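Local coordinates for PAN2-PAN3 deadenylation complex catalytic subunit pan2 (Neurospora crassa, PDB 4CZX), which probably serves as the catalytic subunit of the PAN deadenylation complex, which shortens mRNA poly(A) tails, and is represented here by its N-terminal WD40 domain, at residues G84-F87 and S92-M95; I127-W132 and L137-N142; F65-H68 and P74-Q77; F35-E40 and A96-V101; E109-L114 and G144-E149. One frame throughout, in Å; residues are numbered along the deposited sequence. Where two conformers were deposited one is given.

Contact 1. Residues G84-F87 and S92-M95; sequences GVIF and SVYM
Phe87 and Tyr94 stand side by side on one face of the sheet and point the same way, with Phe87 CD1 3.7 Å from Tyr94 CD2. The tyrosine ring receives this carbon obliquely. The phenylalanine turns its edge to the neighbouring backbone, bringing CD1 to 3.4 Å from Tyr94 O, close to the ring plane, while one of its faces carries the CG1 methyl of Val85 near the rim. Different first torsions bring the two rings alongside each other: Tyr94 holds CG anti to the backbone N (chi1 -178°), whereas Phe87 holds CG anti to its carbonyl carbon (-51°). Beneath them the backbones form a hydrogen-bonded pair, Phe87 N to Tyr94 O at 2.7 Å and Tyr94 N to Phe87 O at 2.9 Å. The other face belongs to Ile86 and Met95. Ile86 CG2 slants across Val93 CG1 at 3.6 Å, and the fully extended methionine reaches along the partner strand until CE lies 3.7 Å from Gly84 N. Replacing Phe87 by an alanine would probably leave a gap beside Tyr94 CD2 and take away the surface on which Val85 CG1 rests. Ile67 packs against both aromatic rings, and Tyr94 also meets an aromatic side chain of another protein chain, edge to face. Such pairing illustrates the beta hairpin made by the two central strands of a four-stranded antiparallel WD40 propeller blade.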
# COMPACT_ATOMS: atom_id res chain seq x y z
N GLY A 84 3.56 29.09 15.26
CA GLY A 84 3.50 27.65 15.41
C GLY A 84 4.58 27.06 16.29
O GLY A 84 5.18 27.76 17.11
N VAL A 85 4.81 25.77 16.12
CA VAL A 85 5.76 25.04 16.95
C VAL A 85 6.98 24.67 16.13
O VAL A 85 6.86 24.24 14.98
CB VAL A 85 5.12 23.76 17.51
CG1 VAL A 85 6.13 23.02 18.46
CG2 VAL A 85 3.81 24.10 18.21
N ILE A 86 8.16 24.83 16.73
CA ILE A 86 9.39 24.39 16.10
C ILE A 86 9.84 23.07 16.73
O ILE A 86 9.84 22.90 17.96
CB ILE A 86 10.50 25.45 16.22
CG1 ILE A 86 9.95 26.83 15.84
CG2 ILE A 86 11.70 25.09 15.34
CD1 ILE A 86 10.96 27.94 15.99
N PHE A 87 10.18 22.12 15.86
CA PHE A 87 10.53 20.75 16.25
C PHE A 87 11.95 20.44 15.81
O PHE A 87 12.30 20.67 14.65
CB PHE A 87 9.57 19.74 15.61
CG PHE A 87 8.11 20.04 15.81
CD1 PHE A 87 7.40 20.81 14.89
CD2 PHE A 87 7.42 19.50 16.89
CE1 PHE A 87 6.02 21.08 15.06
CE2 PHE A 87 6.07 19.73 17.07
CZ PHE A 87 5.36 20.53 16.15
N SER A 92 17.31 17.52 11.11
CA SER A 92 16.44 18.55 10.54
C SER A 92 15.72 19.37 11.58
O SER A 92 15.65 19.00 12.76
CB SER A 92 15.40 17.90 9.61
OG SER A 92 14.48 17.14 10.37
N VAL A 93 15.18 20.50 11.13
CA VAL A 93 14.35 21.35 11.96
C VAL A 93 13.05 21.55 11.20
O VAL A 93 13.07 21.78 9.99
CB VAL A 93 15.03 22.71 12.25
CG1 VAL A 93 14.17 23.55 13.20
CG2 VAL A 93 16.43 22.50 12.83
N TYR A 94 11.94 21.44 11.90
CA TYR A 94 10.62 21.48 11.27
C TYR A 94 9.75 22.49 11.99
O TYR A 94 9.81 22.60 13.21
CB TYR A 94 9.96 20.09 11.32
CG TYR A 94 8.61 20.00 10.64
CD1 TYR A 94 8.49 20.19 9.27
CD2 TYR A 94 7.47 19.70 11.37
CE1 TYR A 94 7.25 20.10 8.63
CE2 TYR A 94 6.22 19.59 10.74
CZ TYR A 94 6.12 19.80 9.37
OH TYR A 94 4.89 19.71 8.75
N MET A 95 8.93 23.22 11.23
CA MET A 95 7.98 24.13 11.85
C MET A 95 6.59 23.92 11.28
O MET A 95 6.42 23.83 10.07
CB MET A 95 8.40 25.58 11.67
CG MET A 95 7.47 26.53 12.41
SD MET A 95 7.99 28.25 12.33
CE MET A 95 6.65 29.00 13.25

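Contact 2. Residues I127-W132 and L137-N142; sequences ILVAGW and LVIDVN
Leu137 O takes the shortest polar bond between the two strands, from Val129 N at 2.8 Å, and the CA-H of Leu128 approaches the same oxygen. Leu137 N returns the bond to Val129 O at 3.0 Å, and a second reciprocal couple joins Ile127 with Ile139, its Ile139 N to Ile127 O arm being nearly straight (N-H...O 173°). With the backbone fixed by four bonds, the side chains sort onto two faces. On one, Ile127 and Ile139 lie alongside each other. The first torsion of Ile127, 56°, puts CG1 between the backbone N and the carbonyl carbon, 3.6 Å from Ile139 CB, and turns CG2 toward Val141 CG2 at 3.8 Å, the two side chains meeting at about a right angle. Val129 CG1 slants over Ile139 CD1 at 4.0 Å. Met117 and Phe119 of the adjoining strand also pack on Ile127. An alanine at Ile127 would probably open a gap between Ile139 and Val141. On the reverse face Leu128 CD1 is only loosely near Val138 CG2, and Leu128 packs instead on Leu159 of the next blade. The ladder exemplifies the antiparallel hairpin of the two middle strands, 126-131 and 135-140, in a WD40 propeller blade.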
# COMPACT_ATOMS: atom_id res chain seq x y z
N ILE A 127 16.60 31.39 15.67
CA ILE A 127 17.07 30.36 16.57
C ILE A 127 18.49 29.92 16.28
O ILE A 127 18.99 30.05 15.16
CB ILE A 127 16.16 29.11 16.55
CG1 ILE A 127 16.04 28.55 15.12
CG2 ILE A 127 14.81 29.42 17.15
CD1 ILE A 127 15.22 27.28 15.05
N LEU A 128 19.14 29.40 17.31
CA LEU A 128 20.45 28.76 17.19
C LEU A 128 20.25 27.26 17.35
O LEU A 128 19.54 26.84 18.26
CB LEU A 128 21.41 29.30 18.25
CG LEU A 128 22.77 28.60 18.37
CD1 LEU A 128 23.66 28.91 17.17
CD2 LEU A 128 23.46 29.02 19.68
N VAL A 129 20.84 26.45 16.48
CA VAL A 129 20.71 25.01 16.64
C VAL A 129 22.10 24.40 16.66
O VAL A 129 23.01 24.86 15.97
CB VAL A 129 19.82 24.35 15.54
CG1 VAL A 129 18.46 25.08 15.40
CG2 VAL A 129 20.54 24.26 14.21
N ALA A 130 22.26 23.38 17.49
CA ALA A 130 23.56 22.75 17.71
C ALA A 130 23.36 21.32 18.19
O ALA A 130 22.23 20.88 18.42
CB ALA A 130 24.39 23.54 18.73
N GLY A 131 24.45 20.58 18.33
CA GLY A 131 24.34 19.24 18.86
C GLY A 131 25.69 18.58 19.04
O GLY A 131 26.70 19.24 19.29
N TRP A 132 25.71 17.26 18.88
CA TRP A 132 26.95 16.53 19.06
C TRP A 132 27.68 16.49 17.72
O TRP A 132 27.76 15.47 17.06
CB TRP A 132 26.67 15.12 19.61
CG TRP A 132 26.14 15.13 21.04
CD1 TRP A 132 25.62 16.20 21.72
CD2 TRP A 132 26.09 14.02 21.94
NE1 TRP A 132 25.25 15.82 22.99
CE2 TRP A 132 25.52 14.49 23.15
CE3 TRP A 132 26.47 12.67 21.84
CZ2 TRP A 132 25.33 13.65 24.25
CZ3 TRP A 132 26.26 11.85 22.93
CH2 TRP A 132 25.70 12.34 24.12
N LEU A 137 24.16 26.11 13.53
CA LEU A 137 23.45 26.84 12.48
C LEU A 137 22.51 27.86 13.08
O LEU A 137 21.86 27.61 14.09
CB LEU A 137 22.66 25.89 11.57
CG LEU A 137 23.47 24.83 10.82
CD1 LEU A 137 23.39 23.50 11.55
CD2 LEU A 137 22.98 24.72 9.39
N VAL A 138 22.46 29.02 12.44
CA VAL A 138 21.53 30.07 12.80
C VAL A 138 20.38 30.08 11.78
O VAL A 138 20.62 30.11 10.57
CB VAL A 138 22.22 31.45 12.85
CG1 VAL A 138 21.26 32.49 13.35
CG2 VAL A 138 23.46 31.39 13.75
N ILE A 139 19.14 30.03 12.26
CA ILE A 139 17.96 29.94 11.39
C ILE A 139 17.03 31.14 11.57
O ILE A 139 16.66 31.49 12.70
CB ILE A 139 17.17 28.63 11.66
CG1 ILE A 139 17.97 27.43 11.16
CG2 ILE A 139 15.79 28.68 11.00
CD1 ILE A 139 17.46 26.06 11.65
N ASP A 140 16.68 31.77 10.45
CA ASP A 140 15.64 32.80 10.40
C ASP A 140 14.29 32.10 10.46
O ASP A 140 13.92 31.38 9.54
CB ASP A 140 15.76 33.64 9.11
CG ASP A 140 14.77 34.82 9.05
OD1 ASP A 140 13.65 34.74 9.59
OD2 ASP A 140 15.12 35.82 8.40
N VAL A 141 13.58 32.31 11.56
CA VAL A 141 12.32 31.62 11.82
C VAL A 141 11.20 32.14 10.91
O VAL A 141 10.28 31.41 10.55
CB VAL A 141 11.94 31.76 13.32
CG1 VAL A 141 10.58 31.17 13.60
CG2 VAL A 141 13.01 31.05 14.19
N ASN A 142 11.30 33.40 10.51
CA ASN A 142 10.28 33.97 9.63
C ASN A 142 10.41 33.45 8.21
O ASN A 142 9.41 33.11 7.57
CB ASN A 142 10.36 35.49 9.65
CG ASN A 142 10.00 36.06 11.00
OD1 ASN A 142 9.05 35.61 11.64
ND2 ASN A 142 10.77 37.03 11.46

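Contact 3. Residues F65-H68 and P74-Q77; sequences FRIH and PLRQ
Ile67 and Leu75 supply the closely fitted half of this contact, their side chains crossing at about a right angle. Ile67 CG1 lies 3.8 Å from Leu75 CD1 and equally far from CG, while Ile67 CD1 comes to 3.9 Å from Leu75 CG. The isoleucine's first torsion (56°) sets CG1 between the backbone N and the carbonyl carbon, on the side of Leu75; with the CA atoms of Ile67 and Leu75 7.9 Å apart, these two residues meet through their side chains alone. The same CD1 rests over one face of the His68 imidazole, toward its rim. Both aliphatic residues are buried and also pack on Ala51. The fit slackens toward Pro74, which is partly exposed. There His68 presents the edge of its ring, CE1 standing 3.5 Å from Pro74 O, a contact and not a hydrogen bond; the polar bond of this ring runs from NE2 to Gly73 O, which is likely to limit its rotation. Further out, Pro74 CG sits over the centre of the Arg76 guanidinium, 3.4 Å above its plane, and Arg76 NE bonds to Ser90 OG. The contact draws together the two ends of the link between consecutive blades of the WD40 propeller, from strand 60-66 to strand 77-80.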
# COMPACT_ATOMS: atom_id res chain seq x y z
N PHE A 65 1.29 14.45 14.70
CA PHE A 65 1.89 14.28 13.38
C PHE A 65 3.38 14.04 13.50
O PHE A 65 4.02 14.47 14.45
CB PHE A 65 1.62 15.51 12.49
CG PHE A 65 1.81 16.83 13.20
CD1 PHE A 65 3.04 17.47 13.20
CD2 PHE A 65 0.75 17.44 13.86
CE1 PHE A 65 3.22 18.71 13.87
CE2 PHE A 65 0.92 18.65 14.54
CZ PHE A 65 2.15 19.29 14.54
N ARG A 66 3.94 13.33 12.52
CA ARG A 66 5.36 13.03 12.53
C ARG A 66 6.12 14.21 11.95
O ARG A 66 5.72 14.77 10.93
CB ARG A 66 5.66 11.75 11.75
CG ARG A 66 7.06 11.23 12.06
CD ARG A 66 7.40 9.94 11.24
NE ARG A 66 6.53 8.81 11.55
CZ ARG A 66 6.60 8.09 12.67
NH1 ARG A 66 7.49 8.41 13.60
NH2 ARG A 66 5.78 7.06 12.87
N ILE A 67 7.21 14.62 12.59
CA ILE A 67 7.88 15.85 12.18
C ILE A 67 9.20 15.62 11.42
O ILE A 67 9.83 16.58 10.96
CB ILE A 67 8.11 16.79 13.42
CG1 ILE A 67 8.89 16.11 14.56
CG2 ILE A 67 6.75 17.23 13.97
CD1 ILE A 67 10.40 16.08 14.38
N HIS A 68 9.62 14.36 11.27
CA HIS A 68 10.76 14.05 10.40
C HIS A 68 10.68 12.57 10.00
O HIS A 68 9.88 11.84 10.57
CB HIS A 68 12.11 14.40 11.08
CG HIS A 68 12.41 13.63 12.33
ND1 HIS A 68 13.37 14.04 13.22
CD2 HIS A 68 11.90 12.47 12.82
CE1 HIS A 68 13.43 13.18 14.22
NE2 HIS A 68 12.56 12.21 14.00
N PRO A 74 14.74 10.23 17.57
CA PRO A 74 13.88 10.90 18.55
C PRO A 74 13.57 12.35 18.22
O PRO A 74 14.36 13.04 17.60
CB PRO A 74 14.70 10.83 19.86
CG PRO A 74 16.09 10.55 19.43
CD PRO A 74 15.98 9.72 18.18
N LEU A 75 12.40 12.79 18.66
CA LEU A 75 12.08 14.21 18.66
C LEU A 75 12.88 14.78 19.82
O LEU A 75 12.68 14.37 20.96
CB LEU A 75 10.57 14.44 18.82
CG LEU A 75 9.99 15.72 18.20
CD1 LEU A 75 8.46 15.75 18.34
CD2 LEU A 75 10.61 16.95 18.85
N ARG A 76 13.81 15.69 19.53
CA ARG A 76 14.78 16.10 20.55
C ARG A 76 14.31 17.24 21.44
O ARG A 76 14.63 17.28 22.63
CB ARG A 76 16.10 16.49 19.88
CG ARG A 76 16.68 15.41 18.97
CD ARG A 76 17.93 14.88 19.55
NE ARG A 76 18.49 13.76 18.82
CZ ARG A 76 18.92 12.65 19.42
NH1 ARG A 76 18.81 12.55 20.73
NH2 ARG A 76 19.41 11.66 18.70
N GLN A 77 13.57 18.18 20.85
CA GLN A 77 13.16 19.40 21.57
C GLN A 77 12.05 20.14 20.82
O GLN A 77 11.97 20.06 19.58
CB GLN A 77 14.36 20.33 21.78
CG GLN A 77 14.13 21.51 22.77
CD GLN A 77 15.22 22.57 22.68
OE1 GLN A 77 16.35 22.28 22.29
NE2 GLN A 77 14.87 23.82 22.97

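Contact 4. Residues F35-E40 and A96-V101; sequences FDNQDE and AARSGV
Arg98 leaves a type I beta turn, Ala97 to Gly100, and stretches straight to Asp36 in the loop after strand 32-35. From CB the chain departs with CG anti to the carbonyl carbon (chi1 -69°), and CG slides along Val85 CG2. CD then passes between two carboxylates, 3.5 Å from Asp36 OD2 and equally far from Asp39 OD2; the latter oxygen lies well out of the guanidinium plane and adds only a nearby charge. NE makes the shortest bond, 2.6 Å to Asp36 OD2, and NH2 meets the syn lone pair of Asp36 OD1 at 2.9 Å, so the aspartate is gripped side-on by two nitrogens. Its carboxylate is turned 31° from the guanidinium. Over CZ lies Gln38, whose CD sits 3.3 Å above the centre of the guanidinium, the two planes only 4° apart in a stack. At the tip, NH2 bonds to Val81 O and NH1 weakly to Asp82 O. Asp36 is itself held in place: OD1 accepts Gln38 N from above the carboxylate plane, at 3.2 Å, which makes an Asx turn, and OD2 also takes the indole N-H of Trp43. Asp36 and the nearby Asp39 probably offset the positive charge of the buried arginine. Here a bidentate salt bridge joins turns of two consecutive WD40 propeller blades.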
# COMPACT_ATOMS: atom_id res chain seq x y z
N PHE A 35 5.48 22.21 27.75
CA PHE A 35 4.31 23.06 27.71
C PHE A 35 4.42 24.11 26.62
O PHE A 35 5.43 24.80 26.53
CB PHE A 35 4.12 23.75 29.07
CG PHE A 35 3.51 22.87 30.11
CD1 PHE A 35 2.14 22.61 30.09
CD2 PHE A 35 4.28 22.33 31.12
CE1 PHE A 35 1.57 21.81 31.06
CE2 PHE A 35 3.72 21.53 32.10
CZ PHE A 35 2.36 21.27 32.07
N ASP A 36 3.37 24.24 25.81
CA ASP A 36 3.25 25.35 24.87
C ASP A 36 3.12 26.66 25.65
O ASP A 36 2.73 26.67 26.82
CB ASP A 36 2.01 25.15 23.97
CG ASP A 36 2.14 25.85 22.62
OD1 ASP A 36 2.63 26.99 22.56
OD2 ASP A 36 1.71 25.23 21.62
N ASN A 37 3.39 27.79 25.01
CA ASN A 37 3.04 29.04 25.68
C ASN A 37 1.69 29.61 25.23
O ASN A 37 1.36 30.75 25.56
CB ASN A 37 4.16 30.08 25.52
CG ASN A 37 4.59 30.29 24.09
OD1 ASN A 37 3.83 30.04 23.15
ND2 ASN A 37 5.82 30.77 23.91
N GLN A 38 0.90 28.83 24.50
CA GLN A 38 -0.48 29.21 24.22
C GLN A 38 -1.38 27.99 24.07
O GLN A 38 -0.89 26.85 23.93
CB GLN A 38 -0.57 30.07 22.96
CG GLN A 38 -0.08 29.37 21.71
CD GLN A 38 -0.32 30.19 20.45
OE1 GLN A 38 -1.29 29.95 19.72
NE2 GLN A 38 0.56 31.15 20.19
N ASP A 39 -2.68 28.25 24.12
CA ASP A 39 -3.71 27.26 23.80
C ASP A 39 -3.77 26.08 24.77
O ASP A 39 -4.39 25.06 24.45
CB ASP A 39 -3.51 26.75 22.37
CG ASP A 39 -3.70 27.84 21.34
OD1 ASP A 39 -4.35 28.84 21.69
OD2 ASP A 39 -3.22 27.71 20.20
N GLU A 40 -3.14 26.22 25.93
CA GLU A 40 -3.22 25.20 26.98
C GLU A 40 -2.67 23.84 26.53
O GLU A 40 -3.14 22.79 26.98
CB GLU A 40 -4.67 25.04 27.44
CG GLU A 40 -5.24 26.29 28.05
CD GLU A 40 -4.44 26.72 29.26
OE1 GLU A 40 -4.63 26.09 30.33
OE2 GLU A 40 -3.61 27.65 29.13
N ALA A 96 5.60 23.83 12.15
CA ALA A 96 4.22 23.62 11.72
C ALA A 96 3.31 24.41 12.62
O ALA A 96 3.66 24.70 13.76
CB ALA A 96 3.86 22.14 11.74
N ALA A 97 2.13 24.76 12.12
CA ALA A 97 1.11 25.36 12.95
C ALA A 97 0.66 24.30 13.93
O ALA A 97 0.91 23.11 13.71
CB ALA A 97 -0.06 25.87 12.09
N ARG A 98 -0.00 24.71 15.01
CA ARG A 98 -0.44 23.77 16.03
C ARG A 98 -1.52 22.82 15.50
O ARG A 98 -1.74 21.74 16.05
CB ARG A 98 -0.93 24.54 17.26
CG ARG A 98 0.22 25.24 17.98
CD ARG A 98 -0.24 26.34 18.94
NE ARG A 98 0.92 26.86 19.69
CZ ARG A 98 1.70 27.84 19.26
NH1 ARG A 98 1.45 28.44 18.10
NH2 ARG A 98 2.74 28.23 19.99
N SER A 99 -2.17 23.25 14.41
CA SER A 99 -3.10 22.43 13.62
C SER A 99 -2.45 21.21 12.97
O SER A 99 -3.12 20.21 12.67
CB SER A 99 -3.71 23.28 12.53
OG SER A 99 -2.70 23.79 11.69
N GLY A 100 -1.15 21.31 12.71
CA GLY A 100 -0.44 20.30 11.93
C GLY A 100 -0.11 20.78 10.52
O GLY A 100 0.62 20.10 9.80
N VAL A 101 -0.64 21.94 10.13
CA VAL A 101 -0.34 22.53 8.82
C VAL A 101 1.14 22.91 8.71
O VAL A 101 1.63 23.72 9.50
CB VAL A 101 -1.19 23.79 8.52
CG1 VAL A 101 -0.71 24.49 7.25
CG2 VAL A 101 -2.67 23.43 8.41

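Contact 5. Residues E109-L114 and G144-E149; sequences ESMQDL and GEVVKE
Ser110 and Glu149 tie the loop that enters the third propeller blade to strand 145-151 at the edge of that same blade. The polar part is a single hydrogen bond, Ser110 OG to Glu149 OE2 at 2.8 Å. The hydroxyl comes from above the carboxylate plane, 51° out of it, and the glutamate, extended with CG anti to its backbone N (chi1 179°), reaches out to receive it. OE2 also forms a salt bridge to Lys135, so one oxygen serves two donors and its negative charge is probably partly balanced. The apolar part is slighter: Met111 CE stands 4.4 Å from Val146 CG2, at the end of a methionine chain that runs extended past CG (chi2 174°) and packs as well on Ile106 and Val93 of the preceding blade. Backbone irregularities shape the strand side. Gly144 and Glu145 both face Asp140 in a G1 beta bulge, where the positive phi of the glycine suits that residue, and Val147 and Lys148 both face Val138 in a classic bulge. Side chain to backbone bonds also hold the loop: Gln133, between strands 126-131 and 135-140, gives NE2 to Ser110 O, and within the loop Gln112 NE2, with its partner almost in the amide plane, donates to Glu109 O at 2.7 Å.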
# COMPACT_ATOMS: atom_id res chain seq x y z
N GLU A 109 22.77 20.02 5.17
CA GLU A 109 23.86 19.03 5.20
C GLU A 109 24.65 19.05 6.49
O GLU A 109 25.19 18.03 6.90
CB GLU A 109 24.81 19.25 4.03
CG GLU A 109 24.23 18.89 2.67
CD GLU A 109 25.25 19.04 1.55
OE1 GLU A 109 26.46 19.21 1.85
OE2 GLU A 109 24.84 18.99 0.37
N SER A 110 24.73 20.20 7.15
CA SER A 110 25.50 20.31 8.38
C SER A 110 24.69 19.88 9.60
O SER A 110 25.18 19.92 10.73
CB SER A 110 25.99 21.75 8.58
OG SER A 110 26.93 22.10 7.57
N MET A 111 23.45 19.46 9.37
CA MET A 111 22.64 18.90 10.44
C MET A 111 22.88 17.40 10.51
O MET A 111 22.17 16.62 9.87
CB MET A 111 21.15 19.21 10.23
CG MET A 111 20.85 20.69 10.21
SD MET A 111 19.13 21.03 9.79
CE MET A 111 19.06 22.80 10.06
N GLN A 112 23.89 17.00 11.28
CA GLN A 112 24.28 15.59 11.35
C GLN A 112 23.80 14.92 12.62
O GLN A 112 23.38 13.76 12.60
CB GLN A 112 25.79 15.46 11.22
CG GLN A 112 26.28 15.68 9.79
CD GLN A 112 25.53 14.83 8.77
OE1 GLN A 112 25.40 13.61 8.93
NE2 GLN A 112 25.02 15.47 7.72
N ASP A 113 23.88 15.63 13.75
CA ASP A 113 23.36 15.11 15.00
C ASP A 113 22.97 16.27 15.92
O ASP A 113 23.59 16.47 16.98
CB ASP A 113 24.38 14.19 15.68
CG ASP A 113 23.78 13.40 16.83
OD1 ASP A 113 22.54 13.44 17.01
OD2 ASP A 113 24.53 12.73 17.56
N LEU A 114 21.96 17.03 15.50
CA LEU A 114 21.44 18.14 16.30
C LEU A 114 20.81 17.64 17.59
O LEU A 114 20.17 16.60 17.58
CB LEU A 114 20.38 18.92 15.51
CG LEU A 114 20.81 19.54 14.17
CD1 LEU A 114 19.60 20.23 13.56
CD2 LEU A 114 21.94 20.52 14.38
N GLY A 144 12.36 30.77 7.37
CA GLY A 144 12.59 29.34 7.38
C GLY A 144 13.82 28.96 6.58
O GLY A 144 13.79 28.04 5.74
N GLU A 145 14.91 29.68 6.81
CA GLU A 145 16.17 29.37 6.15
C GLU A 145 17.36 29.55 7.09
O GLU A 145 17.34 30.39 8.00
CB GLU A 145 16.34 30.24 4.91
CG GLU A 145 16.41 31.73 5.19
CD GLU A 145 16.23 32.58 3.93
OE1 GLU A 145 15.54 32.13 2.99
OE2 GLU A 145 16.77 33.71 3.90
N VAL A 146 18.39 28.75 6.87
CA VAL A 146 19.68 28.93 7.52
C VAL A 146 20.30 30.23 7.02
O VAL A 146 20.38 30.46 5.82
CB VAL A 146 20.63 27.75 7.23
CG1 VAL A 146 22.02 28.04 7.79
CG2 VAL A 146 20.07 26.47 7.81
N VAL A 147 20.72 31.09 7.95
CA VAL A 147 21.32 32.37 7.58
C VAL A 147 22.81 32.41 7.92
O VAL A 147 23.54 33.27 7.45
CB VAL A 147 20.62 33.55 8.27
CG1 VAL A 147 19.19 33.68 7.76
CG2 VAL A 147 20.64 33.37 9.78
N LYS A 148 23.25 31.47 8.74
CA LYS A 148 24.63 31.44 9.17
C LYS A 148 25.03 30.05 9.64
O LYS A 148 24.22 29.33 10.22
CB LYS A 148 24.84 32.46 10.30
CG LYS A 148 26.27 32.88 10.52
CD LYS A 148 26.30 34.23 11.22
CE LYS A 148 27.68 34.87 11.15
NZ LYS A 148 27.59 36.36 11.05
N GLU A 149 26.27 29.68 9.36
CA GLU A 149 26.85 28.45 9.87
C GLU A 149 28.06 28.80 10.72
O GLU A 149 28.89 29.59 10.29
CB GLU A 149 27.22 27.51 8.72
CG GLU A 149 27.85 26.21 9.15
CD GLU A 149 27.94 25.21 8.01
OE1 GLU A 149 27.24 25.40 6.99
OE2 GLU A 149 28.71 24.23 8.14

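Overall arrangement
The five contacts trace three successive propeller blades. Contacts 1 and 2 are equivalent hairpins in adjacent blades, their centres 11 Å apart, and they meet where Val93 CG2 lies 3.9 Å from Ile139 CD1. Contact 3, centred 8 Å from contact 1, brings the chain into the second blade, while contact 4 encloses both in sequence and ties that blade back to the first; Phe65 CE2 of contact 3 touches Gly100 CA at 3.4 Å. Contact 5 encloses contact 2 along the chain, within the third blade, with centres 7 Å apart, whereas contacts 4 and 5 lie 24 Å apart. The metal-dependent exonuclease site belongs to a separate domain of the full-length protein.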